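Local coordinates for peptidase S15/CocE/NonD (Thaumarchaeota archaeon SCGC AB-539-E09, PDB 4PF1), which is an aminopeptidase of the serine peptidase class with an alpha/beta-hydrolase fold, probably cleaving residues from the N-terminal end of peptides, at residues 212-215 and 219-222; 542-547 and 589-594. One frame throughout, in Å; residues are numbered along the deposited sequence.

Contact 1 (212-215 and 219-222); sequences YNQE and KNEI
The phenol end of Y212 overlaps the CG2 branch of I222, which meets the ring obliquely: CE1 of Y212 is 3.8 Å from CG2 of I222, and OH of Y212 3.7 Å from the same methyl. The tyrosine's first torsion (-169°) sets CG opposite the backbone N, which carries the ring alongside the returning loop, toward I222; F23 of a second subunit meets that ring at about a right angle. At the other end, N220 ND2 donates to Q214 OE1 at 2.9 Å with a fairly straight N-H...O angle of 159°. The donor stands 47° above the carbonyl plane of Q214, and the two amide planes are strongly turned against each other. Each amide is also held elsewhere, Q214 NE2 by P68 O and N220 OD1 by K109 NZ, which restrains the rotation of both; K109 NZ also bonds Q214 O, joining the two segments. Between these ends a water donates to N213 O and to I222 O, 2.7 Å from each, bridging two acceptors that cannot bond each other. The chain thus turns back on itself after helix 204-215, within the helical insertion between core strands 178-184 and 287-292 of the alpha/beta-hydrolase fold.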
loop_
_atom_site.group_PDB
_atom_site.type_symbol
_atom_site.label_atom_id
_atom_site.label_comp_id
_atom_site.label_asym_id
_atom_site.label_seq_id
_atom_site.Cartn_x
_atom_site.Cartn_y
_atom_site.Cartn_z
ATOM N N TYR A 212 -31.478 13.569 -1.535
ATOM C CA TYR A 212 -31.315 14.025 -2.917
ATOM C C TYR A 212 -31.202 12.838 -3.871
ATOM O O TYR A 212 -31.966 12.756 -4.819
ATOM C CB TYR A 212 -30.067 14.921 -3.033
ATOM C CG TYR A 212 -29.941 15.659 -4.349
ATOM C CD1 TYR A 212 -29.302 15.075 -5.439
ATOM C CD2 TYR A 212 -30.384 16.972 -4.478
ATOM C CE1 TYR A 212 -29.147 15.764 -6.642
ATOM C CE2 TYR A 212 -30.226 17.676 -5.672
ATOM C CZ TYR A 212 -29.608 17.068 -6.753
ATOM O OH TYR A 212 -29.457 17.755 -7.933
ATOM N N ASN A 213 -30.248 11.919 -3.613
ATOM C CA ASN A 213 -29.978 10.751 -4.455
ATOM C C ASN A 213 -31.176 9.803 -4.549
ATOM O O ASN A 213 -31.559 9.419 -5.651
ATOM C CB ASN A 213 -28.735 9.991 -3.942
ATOM C CG ASN A 213 -27.442 10.749 -4.120
ATOM O OD1 ASN A 213 -27.316 11.617 -4.983
ATOM N ND2 ASN A 213 -26.447 10.442 -3.299
ATOM N N GLN A 214 -31.778 9.449 -3.411
ATOM C CA GLN A 214 -32.910 8.520 -3.364
ATOM C C GLN A 214 -34.250 9.154 -3.786
ATOM O O GLN A 214 -35.193 8.411 -4.082
ATOM C CB GLN A 214 -33.064 7.929 -1.942
ATOM C CG GLN A 214 -31.886 7.061 -1.474
ATOM C CD GLN A 214 -31.773 5.762 -2.234
ATOM O OE1 GLN A 214 -30.816 5.537 -2.972
ATOM N NE2 GLN A 214 -32.738 4.874 -2.056
ATOM N N GLU A 215 -34.373 10.504 -3.770
ATOM C CA GLU A 215 -35.683 11.114 -4.051
ATOM C C GLU A 215 -35.733 12.130 -5.208
ATOM O O GLU A 215 -36.836 12.581 -5.538
ATOM C CB GLU A 215 -36.262 11.756 -2.794
ATOM C CG GLU A 215 -36.455 10.767 -1.662
ATOM C CD GLU A 215 -37.351 11.250 -0.547
ATOM O OE1 GLU A 215 -37.514 12.482 -0.398
ATOM O OE2 GLU A 215 -37.929 10.390 0.152
ATOM N N LYS A 219 -35.228 6.193 -10.320
ATOM C CA LYS A 219 -34.131 5.265 -10.611
ATOM C C LYS A 219 -32.737 5.828 -10.270
ATOM O O LYS A 219 -31.748 5.339 -10.822
ATOM C CB LYS A 219 -34.161 4.870 -12.107
ATOM C CG LYS A 219 -35.449 4.219 -12.589
ATOM C CD LYS A 219 -35.287 3.723 -14.017
ATOM C CE LYS A 219 -36.606 3.572 -14.732
ATOM N NZ LYS A 219 -37.296 2.311 -14.364
ATOM N N ASN A 220 -32.649 6.829 -9.351
ATOM C CA ASN A 220 -31.387 7.480 -8.948
ATOM C C ASN A 220 -30.563 7.934 -10.186
ATOM O O ASN A 220 -29.378 7.608 -10.310
ATOM C CB ASN A 220 -30.550 6.562 -8.031
ATOM C CG ASN A 220 -31.074 6.444 -6.617
ATOM O OD1 ASN A 220 -32.264 6.217 -6.378
ATOM N ND2 ASN A 220 -30.177 6.537 -5.648
ATOM N N GLU A 221 -31.211 8.668 -11.102
ATOM C CA GLU A 221 -30.584 9.161 -12.331
ATOM C C GLU A 221 -29.966 10.545 -12.127
ATOM O O GLU A 221 -29.118 10.955 -12.921
ATOM C CB GLU A 221 -31.599 9.199 -13.476
ATOM C CG GLU A 221 -32.007 7.824 -13.972
ATOM C CD GLU A 221 -33.107 7.829 -15.014
ATOM O OE1 GLU A 221 -34.094 8.581 -14.839
ATOM O OE2 GLU A 221 -33.000 7.051 -15.989
ATOM N N ILE A 222 -30.417 11.275 -11.086
ATOM C CA ILE A 222 -29.897 12.600 -10.732
ATOM C C ILE A 222 -29.203 12.472 -9.379
ATOM O O ILE A 222 -29.852 12.118 -8.387
ATOM C CB ILE A 222 -31.012 13.687 -10.740
ATOM C CG1 ILE A 222 -31.589 13.872 -12.171
ATOM C CG2 ILE A 222 -30.483 15.019 -10.167
ATOM C CD1 ILE A 222 -32.829 14.791 -12.286
HETATM O O HOH W 1 -32.091 10.701 -7.975
#

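Contact 2 (542-547 and 589-594)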
loop_
_atom_site.group_PDB
_atom_site.type_symbol
_atom_site.label_atom_id
_atom_site.label_comp_id
_atom_site.label_asym_id
_atom_site.label_seq_id
_atom_site.Cartn_x
_atom_site.Cartn_y
_atom_site.Cartn_z
ATOM N N ALA A 542 -39.912 17.011 22.354
ATOM C CA ALA A 542 -40.951 17.502 21.440
ATOM C C ALA A 542 -41.001 19.039 21.329
ATOM O O ALA A 542 -41.484 19.553 20.316
ATOM C CB ALA A 542 -42.314 16.982 21.880
ATOM N N VAL A 543 -40.567 19.769 22.375
ATOM C CA VAL A 543 -40.628 21.239 22.368
ATOM C C VAL A 543 -39.233 21.849 22.587
ATOM O O VAL A 543 -38.592 21.584 23.608
ATOM C CB VAL A 543 -41.645 21.801 23.406
ATOM C CG1 VAL A 543 -41.919 23.284 23.158
ATOM C CG2 VAL A 543 -42.953 21.010 23.401
ATOM N N ALA A 544 -38.793 22.706 21.651
ATOM C CA ALA A 544 -37.511 23.398 21.760
ATOM C C ALA A 544 -37.629 24.560 22.750
ATOM O O ALA A 544 -38.501 25.420 22.597
ATOM C CB ALA A 544 -37.064 23.900 20.395
ATOM N N LYS A 545 -36.789 24.551 23.796
ATOM C CA LYS A 545 -36.788 25.585 24.838
ATOM C C LYS A 545 -35.394 26.212 24.982
ATOM O O LYS A 545 -34.398 25.489 24.943
ATOM C CB LYS A 545 -37.254 25.002 26.182
ATOM C CG LYS A 545 -38.769 24.876 26.302
ATOM C CD LYS A 545 -39.166 24.030 27.502
ATOM C CE LYS A 545 -40.659 24.021 27.729
ATOM N NZ LYS A 545 -41.063 24.976 28.793
ATOM N N PRO A 546 -35.295 27.551 25.164
ATOM C CA PRO A 546 -33.964 28.168 25.306
ATOM C C PRO A 546 -33.296 27.842 26.643
ATOM O O PRO A 546 -33.982 27.596 27.637
ATOM C CB PRO A 546 -34.256 29.666 25.194
ATOM C CG PRO A 546 -35.656 29.817 25.636
ATOM C CD PRO A 546 -36.371 28.564 25.223
ATOM N N LEU A 547 -31.955 27.839 26.662
ATOM C CA LEU A 547 -31.188 27.630 27.888
ATOM C C LEU A 547 -31.027 28.959 28.609
ATOM O O LEU A 547 -30.809 29.987 27.958
ATOM C CB LEU A 547 -29.800 27.015 27.595
ATOM C CG LEU A 547 -29.763 25.686 26.820
ATOM C CD1 LEU A 547 -28.344 25.318 26.448
ATOM C CD2 LEU A 547 -30.412 24.556 27.613
ATOM N N GLN A 589 -25.682 28.628 19.238
ATOM C CA GLN A 589 -25.336 28.949 20.631
ATOM C C GLN A 589 -26.136 30.180 21.132
ATOM O O GLN A 589 -25.920 30.666 22.240
ATOM C CB GLN A 589 -23.813 29.061 20.863
ATOM C CG GLN A 589 -23.113 27.737 20.528
ATOM C CD GLN A 589 -21.648 27.639 20.849
ATOM O OE1 GLN A 589 -21.111 26.537 20.965
ATOM N NE2 GLN A 589 -20.943 28.761 20.915
ATOM N N THR A 590 -27.116 30.611 20.320
ATOM C CA THR A 590 -28.171 31.570 20.653
ATOM C C THR A 590 -29.453 30.890 20.209
ATOM O O THR A 590 -29.435 30.198 19.186
ATOM C CB THR A 590 -27.967 32.977 20.033
ATOM O OG1 THR A 590 -28.154 32.930 18.620
ATOM C CG2 THR A 590 -26.628 33.609 20.394
ATOM N N PHE A 591 -30.542 31.008 20.985
ATOM C CA PHE A 591 -31.790 30.325 20.643
ATOM C C PHE A 591 -32.477 30.929 19.412
ATOM O O PHE A 591 -32.749 32.133 19.372
ATOM C CB PHE A 591 -32.765 30.294 21.832
ATOM C CG PHE A 591 -34.000 29.456 21.579
ATOM C CD1 PHE A 591 -33.953 28.070 21.679
ATOM C CD2 PHE A 591 -35.203 30.051 21.216
ATOM C CE1 PHE A 591 -35.091 27.294 21.435
ATOM C CE2 PHE A 591 -36.339 29.274 20.965
ATOM C CZ PHE A 591 -36.276 27.901 21.078
ATOM N N VAL A 592 -32.771 30.063 18.423
ATOM C CA VAL A 592 -33.500 30.392 17.190
ATOM C C VAL A 592 -34.702 29.419 17.065
ATOM O O VAL A 592 -34.623 28.313 17.605
ATOM C CB VAL A 592 -32.600 30.377 15.911
ATOM C CG1 VAL A 592 -31.538 31.466 15.967
ATOM C CG2 VAL A 592 -31.970 29.004 15.668
ATOM N N PRO A 593 -35.820 29.790 16.388
ATOM C CA PRO A 593 -36.956 28.851 16.291
ATOM C C PRO A 593 -36.596 27.551 15.554
ATOM O O PRO A 593 -37.039 26.473 15.962
ATOM C CB PRO A 593 -38.020 29.654 15.527
ATOM C CG PRO A 593 -37.622 31.080 15.694
ATOM C CD PRO A 593 -36.130 31.069 15.715
ATOM N N ASN A 594 -35.763 27.651 14.499
ATOM C CA ASN A 594 -35.344 26.504 13.697
ATOM C C ASN A 594 -33.870 26.650 13.285
ATOM O O ASN A 594 -33.523 27.584 12.561
ATOM C CB ASN A 594 -36.253 26.368 12.457
ATOM C CG ASN A 594 -36.275 24.989 11.837
ATOM O OD1 ASN A 594 -35.381 24.165 12.040
ATOM N ND2 ASN A 594 -37.304 24.711 11.056
#
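F591 N is hydrogen-bonded to S499 OG, fixing the backbone from which the phenyl ring reaches across to P546. S499 also shares backbone hydrogen bonds with L547 and Q589, and R536 bonds both K545 through its backbone and V592 O through NH1, so two outside residues tie the loops together. Between 542-547 and 589-594 themselves the evidence is of packing alone. The CG of F591 lies anti to its own N (chi1 -173°), which turns one ring face to the prolyl residue. P546 CD stands 4.1 Å from the ring centroid and 6° off the normal, a CH-pi contact over the face. Toward the root of the ring, P546 CB approaches F591 CG at 3.6 Å, while P546 N lies over the CD1-CE1 side, 3.7 Å above the ring plane. The far end is met by A544: its CB is 4.1 Å from F591 CE1, and its carbonyl O comes obliquely to F591 CZ at 3.7 Å. A serine in place of F591 would probably leave the proline ring without its aromatic partner and open a gap beside the A544 methyl. The chemistry thus implies a surface contact in which dispersion and CH-pi attraction join the two loops, while directional polar bonds come from S499 and R536 alongside.

In the fold
Contact 1 and contact 2 do not touch: their centres are 33 Å apart and their nearest atoms about 17 Å apart. They lie in series along the chain, contact 1 in the S15 peptidase region and contact 2 in the C-terminal non-catalytic region. Helix 254-261 is bonded from both: E215 OE1, in segment 212-215, to F255 N near its start, and N594 ND2, in segment 589-594, to A260 O near its end. A542 O adds a bond to S264 OG just beyond it. The probable catalytic triad, S161, D295 and H328, includes no residue of either contact. Contact 1 additionally faces a second subunit, whereas contact 2 touches no other chain of the assembly.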